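Local atomic coordinates of exoenzyme S (Pseudomonas aeruginosa, PDB entry 1HE9), a protein that enters host cells by type III secretion as a two-function toxin, ADP-ribosylating host proteins and, through the GTPase-activating domain described here, switching off small GTPases. Residues S20-L25 against D107-V112; Q7-T12 against A52-G57; G68-R73 against S114-L119. One frame throughout, in Å; residues are numbered along the deposited sequence.

Interaction 1: S20-L25 against D107-V112; sequences SELATL and DQLHQV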
loop_
_atom_site.group_PDB
_atom_site.type_symbol
_atom_site.label_atom_id
_atom_site.label_comp_id
_atom_site.label_asym_id
_atom_site.label_seq_id
_atom_site.Cartn_x
_atom_site.Cartn_y
_atom_site.Cartn_z
ATOM N N SER A 20 -13.037 -5.311 -13.479
ATOM C CA SER A 20 -13.936 -6.310 -14.064
ATOM C C SER A 20 -14.421 -6.144 -15.498
ATOM O O SER A 20 -14.540 -7.142 -16.206
ATOM C CB SER A 20 -15.143 -6.573 -13.153
ATOM O OG SER A 20 -15.894 -5.396 -12.948
ATOM N N GLU A 21 -14.700 -4.916 -15.927
ATOM C CA GLU A 21 -15.142 -4.647 -17.299
ATOM C C GLU A 21 -14.265 -5.364 -18.367
ATOM O O GLU A 21 -14.774 -5.850 -19.408
ATOM C CB GLU A 21 -15.099 -3.136 -17.549
ATOM C CG GLU A 21 -15.020 -2.767 -19.028
ATOM C CD GLU A 21 -15.098 -1.240 -19.290
ATOM O OE1 GLU A 21 -15.167 -0.833 -20.483
ATOM O OE2 GLU A 21 -15.094 -0.453 -18.304
ATOM N N LEU A 22 -12.956 -5.407 -18.081
ATOM C CA LEU A 22 -11.941 -6.004 -18.942
ATOM C C LEU A 22 -12.193 -7.465 -19.222
ATOM O O LEU A 22 -11.718 -7.978 -20.206
ATOM C CB LEU A 22 -10.546 -5.846 -18.319
ATOM C CG LEU A 22 -10.031 -4.412 -18.224
ATOM C CD1 LEU A 22 -8.713 -4.401 -17.467
ATOM C CD2 LEU A 22 -9.848 -3.814 -19.613
ATOM N N ALA A 23 -12.962 -8.130 -18.376
ATOM C CA ALA A 23 -13.209 -9.541 -18.573
ATOM C C ALA A 23 -14.133 -9.820 -19.760
ATOM O O ALA A 23 -14.215 -10.966 -20.243
ATOM C CB ALA A 23 -13.788 -10.158 -17.274
ATOM N N THR A 24 -14.851 -8.791 -20.212
ATOM C CA THR A 24 -15.759 -8.937 -21.351
ATOM C C THR A 24 -15.602 -7.768 -22.342
ATOM O O THR A 24 -16.412 -7.607 -23.240
ATOM C CB THR A 24 -17.249 -9.000 -20.891
ATOM O OG1 THR A 24 -17.600 -7.797 -20.180
ATOM C CG2 THR A 24 -17.477 -10.213 -20.021
ATOM N N LEU A 25 -14.581 -6.934 -22.148
ATOM C CA LEU A 25 -14.333 -5.803 -23.037
ATOM C C LEU A 25 -14.456 -6.305 -24.454
ATOM O O LEU A 25 -13.900 -7.354 -24.787
ATOM C CB LEU A 25 -12.923 -5.246 -22.835
ATOM C CG LEU A 25 -12.548 -3.947 -23.569
ATOM C CD1 LEU A 25 -13.636 -2.893 -23.301
ATOM C CD2 LEU A 25 -11.160 -3.429 -23.091
ATOM N N ASP A 107 -8.837 -10.198 -26.807
ATOM C CA ASP A 107 -8.747 -11.609 -26.420
ATOM C C ASP A 107 -7.720 -11.785 -25.313
ATOM O O ASP A 107 -7.881 -12.627 -24.435
ATOM C CB ASP A 107 -8.341 -12.394 -27.633
ATOM C CG ASP A 107 -9.269 -12.176 -28.789
ATOM O OD1 ASP A 107 -10.275 -11.380 -28.664
ATOM O OD2 ASP A 107 -8.967 -12.719 -29.836
ATOM N N GLN A 108 -6.641 -11.006 -25.378
ATOM C CA GLN A 108 -5.549 -11.151 -24.444
ATOM C C GLN A 108 -6.018 -10.669 -23.107
ATOM O O GLN A 108 -5.819 -11.371 -22.127
ATOM C CB GLN A 108 -4.299 -10.388 -24.938
ATOM C CG GLN A 108 -3.455 -11.162 -25.978
ATOM C CD GLN A 108 -2.661 -10.286 -26.971
ATOM O OE1 GLN A 108 -1.978 -9.322 -26.620
ATOM N NE2 GLN A 108 -2.752 -10.653 -28.222
ATOM N N LEU A 109 -6.663 -9.502 -23.082
ATOM C CA LEU A 109 -7.178 -8.926 -21.851
ATOM C C LEU A 109 -8.196 -9.867 -21.162
ATOM O O LEU A 109 -8.278 -9.954 -19.913
ATOM C CB LEU A 109 -7.782 -7.542 -22.136
ATOM C CG LEU A 109 -6.763 -6.413 -22.373
ATOM C CD1 LEU A 109 -7.530 -5.158 -22.728
ATOM C CD2 LEU A 109 -5.867 -6.170 -21.119
ATOM N N HIS A 110 -8.948 -10.616 -21.965
ATOM C CA HIS A 110 -9.920 -11.540 -21.387
ATOM C C HIS A 110 -9.141 -12.654 -20.676
ATOM O O HIS A 110 -9.499 -13.093 -19.596
ATOM C CB HIS A 110 -10.833 -12.202 -22.469
ATOM C CG HIS A 110 -11.787 -11.264 -23.206
ATOM N ND1 HIS A 110 -12.533 -11.688 -24.265
ATOM C CD2 HIS A 110 -12.077 -9.955 -23.008
ATOM C CE1 HIS A 110 -13.269 -10.663 -24.718
ATOM N NE2 HIS A 110 -13.007 -9.618 -23.975
ATOM N N GLN A 111 -8.086 -13.149 -21.311
ATOM C CA GLN A 111 -7.282 -14.242 -20.740
ATOM C C GLN A 111 -6.649 -13.760 -19.403
ATOM O O GLN A 111 -6.604 -14.472 -18.422
ATOM C CB GLN A 111 -6.203 -14.646 -21.772
ATOM C CG GLN A 111 -5.211 -15.740 -21.304
ATOM C CD GLN A 111 -5.983 -16.898 -20.743
ATOM O OE1 GLN A 111 -7.122 -17.099 -21.160
ATOM N NE2 GLN A 111 -5.409 -17.648 -19.785
ATOM N N VAL A 112 -6.178 -12.524 -19.365
ATOM C CA VAL A 112 -5.597 -11.986 -18.146
ATOM C C VAL A 112 -6.590 -12.059 -16.995
ATOM O O VAL A 112 -6.256 -12.573 -15.925
ATOM C CB VAL A 112 -5.161 -10.536 -18.342
ATOM C CG1 VAL A 112 -4.953 -9.871 -16.984
ATOM C CG2 VAL A 112 -3.903 -10.506 -19.197
HETATM O O HOH W 1 -12.522 -12.969 -18.544
#

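Interaction 2: Q7-T12 against A52-G57; sequences QALPMT and AGIRAG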
loop_
_atom_site.group_PDB
_atom_site.type_symbol
_atom_site.label_atom_id
_atom_site.label_comp_id
_atom_site.label_asym_id
_atom_site.label_seq_id
_atom_site.Cartn_x
_atom_site.Cartn_y
_atom_site.Cartn_z
ATOM N N GLN A 7 1.501 -4.447 4.126
ATOM C CA GLN A 7 0.325 -4.021 4.845
ATOM C C GLN A 7 -0.736 -3.490 3.897
ATOM O O GLN A 7 -1.952 -3.544 4.196
ATOM C CB GLN A 7 0.714 -3.148 6.071
ATOM C CG GLN A 7 0.278 -3.819 7.388
ATOM C CD GLN A 7 1.300 -4.821 7.936
ATOM O OE1 GLN A 7 0.934 -5.766 8.627
ATOM N NE2 GLN A 7 2.564 -4.609 7.614
ATOM N N ALA A 8 -0.328 -3.095 2.711
ATOM C CA ALA A 8 -1.350 -2.681 1.754
ATOM C C ALA A 8 -1.980 -3.848 0.885
ATOM O O ALA A 8 -2.898 -3.629 0.130
ATOM C CB ALA A 8 -0.826 -1.560 0.861
ATOM N N LEU A 9 -1.549 -5.081 1.003
ATOM C CA LEU A 9 -2.182 -6.108 0.120
ATOM C C LEU A 9 -3.689 -5.929 0.023
ATOM O O LEU A 9 -4.216 -5.930 -1.060
ATOM C CB LEU A 9 -1.917 -7.481 0.641
ATOM C CG LEU A 9 -1.195 -8.528 -0.174
ATOM C CD1 LEU A 9 -1.751 -9.868 0.307
ATOM C CD2 LEU A 9 -1.361 -8.343 -1.664
ATOM N N PRO A 10 -4.394 -5.702 1.150
ATOM C CA PRO A 10 -5.852 -5.525 1.051
ATOM C C PRO A 10 -6.394 -4.625 -0.060
ATOM O O PRO A 10 -7.402 -4.943 -0.647
ATOM C CB PRO A 10 -6.232 -4.966 2.421
ATOM C CG PRO A 10 -5.302 -5.651 3.344
ATOM C CD PRO A 10 -3.963 -5.544 2.554
HETATM N N MSE A 11 -5.779 -3.470 -0.279
HETATM C CA MSE A 11 -6.201 -2.495 -1.307
HETATM C C MSE A 11 -6.213 -3.071 -2.763
HETATM O O MSE A 11 -6.886 -2.570 -3.682
HETATM C CB MSE A 11 -5.226 -1.301 -1.281
HETATM C CG MSE A 11 -5.157 -0.410 -0.009
HETATM SE SE MSE A 11 -6.848 0.378 0.169
HETATM C CE MSE A 11 -7.037 1.272 -1.522
ATOM N N THR A 12 -5.399 -4.098 -2.937
ATOM C CA THR A 12 -5.167 -4.840 -4.160
ATOM C C THR A 12 -6.455 -5.422 -4.683
ATOM O O THR A 12 -6.722 -5.348 -5.872
ATOM C CB THR A 12 -4.043 -5.847 -3.762
ATOM O OG1 THR A 12 -2.795 -5.371 -4.259
ATOM C CG2 THR A 12 -4.310 -7.161 -4.050
ATOM N N ALA A 52 0.754 -4.751 -9.518
ATOM C CA ALA A 52 2.023 -4.277 -8.943
ATOM C C ALA A 52 1.969 -4.400 -7.391
ATOM O O ALA A 52 2.968 -4.762 -6.778
ATOM C CB ALA A 52 2.275 -2.859 -9.332
ATOM N N GLY A 53 0.809 -4.175 -6.759
ATOM C CA GLY A 53 0.726 -4.272 -5.295
ATOM C C GLY A 53 0.835 -5.721 -4.819
ATOM O O GLY A 53 1.408 -6.053 -3.762
ATOM N N ILE A 54 0.246 -6.622 -5.579
ATOM C CA ILE A 54 0.414 -8.005 -5.214
ATOM C C ILE A 54 1.875 -8.400 -5.421
ATOM O O ILE A 54 2.456 -9.052 -4.572
ATOM C CB ILE A 54 -0.501 -8.911 -6.038
ATOM C CG1 ILE A 54 -1.977 -8.558 -5.686
ATOM C CG2 ILE A 54 -0.143 -10.375 -5.760
ATOM C CD1 ILE A 54 -3.107 -9.032 -6.650
ATOM N N ARG A 55 2.491 -7.984 -6.519
ATOM C CA ARG A 55 3.885 -8.360 -6.778
ATOM C C ARG A 55 4.848 -7.877 -5.704
ATOM O O ARG A 55 5.779 -8.597 -5.366
ATOM C CB ARG A 55 4.314 -7.822 -8.129
ATOM C CG ARG A 55 5.821 -8.055 -8.522
ATOM C CD ARG A 55 6.199 -7.068 -9.634
ATOM N NE ARG A 55 6.951 -7.817 -10.643
ATOM C CZ ARG A 55 7.196 -7.479 -11.919
ATOM N NH1 ARG A 55 6.740 -6.330 -12.435
ATOM N NH2 ARG A 55 7.928 -8.311 -12.695
ATOM N N ALA A 56 4.615 -6.680 -5.165
ATOM C CA ALA A 56 5.453 -6.118 -4.098
ATOM C C ALA A 56 5.047 -6.577 -2.699
ATOM O O ALA A 56 5.902 -6.904 -1.868
ATOM C CB ALA A 56 5.409 -4.583 -4.152
ATOM N N GLY A 57 3.746 -6.653 -2.459
ATOM C CA GLY A 57 3.298 -6.959 -1.119
ATOM C C GLY A 57 2.893 -8.341 -0.691
ATOM O O GLY A 57 2.624 -8.518 0.503
#

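Interaction 3: G68-R73 against S114-L119; sequences GRLLER and SEVALL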
loop_
_atom_site.group_PDB
_atom_site.type_symbol
_atom_site.label_atom_id
_atom_site.label_comp_id
_atom_site.label_asym_id
_atom_site.label_seq_id
_atom_site.Cartn_x
_atom_site.Cartn_y
_atom_site.Cartn_z
ATOM N N GLY A 68 3.619 -10.714 -11.470
ATOM C CA GLY A 68 4.665 -10.186 -12.351
ATOM C C GLY A 68 4.493 -10.663 -13.808
ATOM O O GLY A 68 4.580 -9.868 -14.748
ATOM N N ARG A 69 4.239 -11.959 -14.009
ATOM C CA ARG A 69 4.004 -12.477 -15.364
ATOM C C ARG A 69 2.892 -11.596 -15.990
ATOM O O ARG A 69 3.080 -11.010 -17.034
ATOM C CB ARG A 69 3.491 -13.914 -15.336
ATOM C CG ARG A 69 4.426 -14.977 -14.858
ATOM C CD ARG A 69 4.055 -16.418 -15.411
ATOM N NE ARG A 69 5.288 -17.211 -15.280
ATOM C CZ ARG A 69 5.551 -18.153 -14.361
ATOM N NH1 ARG A 69 6.753 -18.755 -14.340
ATOM N NH2 ARG A 69 4.617 -18.556 -13.499
ATOM N N LEU A 70 1.748 -11.472 -15.332
ATOM C CA LEU A 70 0.667 -10.667 -15.858
ATOM C C LEU A 70 1.021 -9.214 -16.144
ATOM O O LEU A 70 0.573 -8.671 -17.137
ATOM C CB LEU A 70 -0.471 -10.748 -14.895
ATOM C CG LEU A 70 -1.578 -11.772 -15.001
ATOM C CD1 LEU A 70 -1.311 -12.841 -16.017
ATOM C CD2 LEU A 70 -1.853 -12.255 -13.667
ATOM N N LEU A 71 1.827 -8.560 -15.320
ATOM C CA LEU A 71 2.171 -7.151 -15.632
ATOM C C LEU A 71 3.085 -7.021 -16.843
ATOM O O LEU A 71 3.118 -6.015 -17.530
ATOM C CB LEU A 71 2.891 -6.492 -14.459
ATOM C CG LEU A 71 2.020 -5.898 -13.375
ATOM C CD1 LEU A 71 2.871 -5.672 -12.130
ATOM C CD2 LEU A 71 1.372 -4.631 -13.907
ATOM N N GLU A 72 3.887 -8.040 -17.064
ATOM C CA GLU A 72 4.818 -8.016 -18.169
ATOM C C GLU A 72 4.247 -8.589 -19.458
ATOM O O GLU A 72 4.840 -8.390 -20.493
ATOM C CB GLU A 72 6.085 -8.810 -17.823
ATOM C CG GLU A 72 6.909 -8.244 -16.703
ATOM C CD GLU A 72 7.717 -7.023 -17.086
ATOM O OE1 GLU A 72 7.820 -6.650 -18.270
ATOM O OE2 GLU A 72 8.285 -6.426 -16.169
ATOM N N ARG A 73 3.136 -9.326 -19.395
ATOM C CA ARG A 73 2.530 -9.947 -20.576
ATOM C C ARG A 73 2.201 -8.907 -21.633
ATOM O O ARG A 73 1.620 -7.887 -21.323
ATOM C CB ARG A 73 1.261 -10.673 -20.187
ATOM C CG ARG A 73 0.561 -11.267 -21.367
ATOM C CD ARG A 73 -0.369 -12.317 -20.915
ATOM N NE ARG A 73 0.221 -13.292 -20.009
ATOM C CZ ARG A 73 -0.532 -14.147 -19.343
ATOM N NH1 ARG A 73 -1.841 -14.070 -19.550
ATOM N NH2 ARG A 73 -0.004 -15.017 -18.479
ATOM N N SER A 114 -9.144 -13.988 -16.537
ATOM C CA SER A 114 -9.426 -15.324 -15.973
ATOM C C SER A 114 -8.259 -15.842 -15.092
ATOM O O SER A 114 -8.458 -16.559 -14.116
ATOM C CB SER A 114 -9.762 -16.320 -17.065
ATOM O OG SER A 114 -8.777 -16.248 -18.048
ATOM N N GLU A 115 -7.034 -15.487 -15.444
ATOM C CA GLU A 115 -5.901 -15.827 -14.597
ATOM C C GLU A 115 -6.029 -14.938 -13.310
ATOM O O GLU A 115 -5.788 -15.415 -12.190
ATOM C CB GLU A 115 -4.616 -15.532 -15.359
ATOM C CG GLU A 115 -4.227 -16.658 -16.359
ATOM C CD GLU A 115 -2.994 -16.312 -17.182
ATOM O OE1 GLU A 115 -1.880 -16.217 -16.629
ATOM O OE2 GLU A 115 -3.129 -16.107 -18.404
ATOM N N VAL A 116 -6.437 -13.664 -13.464
ATOM C CA VAL A 116 -6.624 -12.745 -12.304
ATOM C C VAL A 116 -7.604 -13.337 -11.309
ATOM O O VAL A 116 -7.412 -13.241 -10.102
ATOM C CB VAL A 116 -7.126 -11.341 -12.744
ATOM C CG1 VAL A 116 -7.872 -10.600 -11.579
ATOM C CG2 VAL A 116 -5.909 -10.543 -13.314
ATOM N N ALA A 117 -8.616 -14.025 -11.830
ATOM C CA ALA A 117 -9.601 -14.660 -10.969
ATOM C C ALA A 117 -8.951 -15.748 -10.142
ATOM O O ALA A 117 -9.365 -15.980 -9.027
ATOM C CB ALA A 117 -10.789 -15.217 -11.764
ATOM N N LEU A 118 -7.932 -16.428 -10.639
ATOM C CA LEU A 118 -7.321 -17.410 -9.759
ATOM C C LEU A 118 -6.453 -16.675 -8.772
ATOM O O LEU A 118 -6.511 -16.944 -7.583
ATOM C CB LEU A 118 -6.443 -18.370 -10.517
ATOM C CG LEU A 118 -7.269 -19.331 -11.360
ATOM C CD1 LEU A 118 -6.327 -20.067 -12.320
ATOM C CD2 LEU A 118 -8.066 -20.278 -10.433
ATOM N N LEU A 119 -5.623 -15.777 -9.285
ATOM C CA LEU A 119 -4.758 -14.962 -8.459
ATOM C C LEU A 119 -5.550 -14.400 -7.272
ATOM O O LEU A 119 -5.104 -14.517 -6.117
ATOM C CB LEU A 119 -4.241 -13.776 -9.254
ATOM C CG LEU A 119 -2.774 -13.452 -9.046
ATOM C CD1 LEU A 119 -2.628 -11.970 -9.249
ATOM C CD2 LEU A 119 -2.245 -13.957 -7.706
#

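Interaction 1: S20-L25 against D107-V112
His110 lays its imidazole ring against the backbone of the 20-25 segment, overlapping Ala23 O with one face and meeting Leu22 O and Leu25 O at its edge. Ala23 O is displaced toward the rim of the ring, 3.6 Å from His110 CD2. Leu22 O lies near the ring plane, 3.4 Å from His110 CD2. At the ring edge, too, His110 NE2 donates to Leu25 O at 2.6 Å, a short bond with an N-H...O angle of 160°. The acceptor is nearly in the ring plane, and the donor lies in the plane of the Leu25 carbonyl. Swinging CG away from the carbonyl carbon and beside the backbone N (chi1 -66°) carries the imidazole from the flank of the helix across to the loop. A water extends the polar seam, donating to Ala23 O and His110 O and so joining the two backbones.

Beside this seam runs an apolar one. Leu109 points at the loop and brings CD1 against both leucines, 4.0 Å from Leu25 CD2 and 4.1 Å from Leu22 CD2. Leu25 lies alongside Leu109, pointing the same way, while Leu22 slants across it and also packs on Leu44 and Leu47 of helix 43-57. Branched leucine suits these places because one methyl can serve two neighbours within the buried interior.

The contact fastens the short 3-10 turn and following loop, between helices 9-17 and 27-33, to the long helix 101-130 of this helical GAP domain. Since NE2 must carry a hydrogen to donate to Leu25 O, the bond helps hold the ring's rotation, and the three nearby carbonyl oxygens would probably stabilise a positive charge on the imidazole.

Interaction 2: Q7-T12 against A52-G57
Leu9 and Thr12, one turn apart on the start of helix 9-17, face the last turns of helix 43-57 in the helical bundle of the GAP domain. The contact is wholly one of packing, with no hydrogen bond from one segment to the other.

Among the apolar groups, Leu9 places CD2 4.1 Å from Ile54 CG1, the two side chains crossing at about a right angle. The same methyl rests on the Ile54 backbone, 4.0 Å from CA. The Thr12 side chain also crosses that of Ile54 at about a right angle, though the exact place of its methyl is doubtful. Both Thr12 and Ile54 touch Val123 of helix 101-130, which makes this a three-helix junction; all three residues branch at CB and so fill space close to their backbones.

Against the backbone, Gly53 has no side chain and leaves its main chain to meet Thr12 OG1 directly, 3.7 Å from Gly53 C. That hydroxyl makes a weak hydrogen bond to Ala50 O, so threonine presents its polar branch to the neighbouring helix. At the helix end, Leu9 CG lies 3.9 Å from Gly57 O.

Interaction 3: G68-R73 against S114-L119
Arg73 and Glu115 form a salt bridge from opposite directions, meeting end-on with two nitrogens and two oxygens. Arg73 NH1 donates to Glu115 OE2 at 2.7 Å, and Arg73 NH2 to Glu115 OE1 at 2.9 Å. Both acceptors lie near the guanidinium plane, but that plane is turned 38° from the carboxylate. NH2 meets OE1 at its syn lone pair, whereas NH1 reaches OE2 from above the carboxylate plane. Arginine suits this place, just past the end of helix 61-72, through its length: CG stands anti to the backbone N, and a bend at chi3 (-50°) turns the end group to Glu115. Gln111, one turn earlier on helix 101-130, donates through NE2 to Glu115 OE2 as well and helps to position the carboxylate.

Leu70 links the ion pair to the apolar interior. Its CD1 lies 3.5 Å from Glu115 OE1 and over one face of the Arg73 guanidinium, toward the rim. Its other methyl, CD2, faces Val116 CG2 at 4.4 Å and Leu119 CD1 at 4.5 Å, both loose contacts. Leu70 also packs on Leu51 of helix 43-57.

Helices 61-72 and 101-130 run nearly antiparallel here, their local axes 11.4 Å apart at an angle of 155°. Long side chains suit so wide a spacing. Lying against both charged groups, the leucine methyl probably screens part of the pair from water and may strengthen its attraction; the two N-H bonds also limit rotation of either end group.

Overall arrangement
From the N terminus, the 7-12 segment leads into helix 9-17, and interaction 2 closes a loop of 39 intervening residues when helix 43-57 returns beside it. The 20-25 segment lies within that loop, but its partner 107-112 comes 81 residues later, so interactions 1 and 2 cross. Interaction 3 opens on the next helix, 61-72, after interaction 2 has closed, and spans 40 residues; it also crosses interaction 1, because 114-119 follows 107-112 on helix 101-130. That long helix is shared by interactions 1 and 3, which touch where Arg73 packs on Gln111 and Val112. Interactions 2 and 3 meet through Ile54 and Leu119, while interactions 1 and 2 lie on opposite sides of the chain's centre.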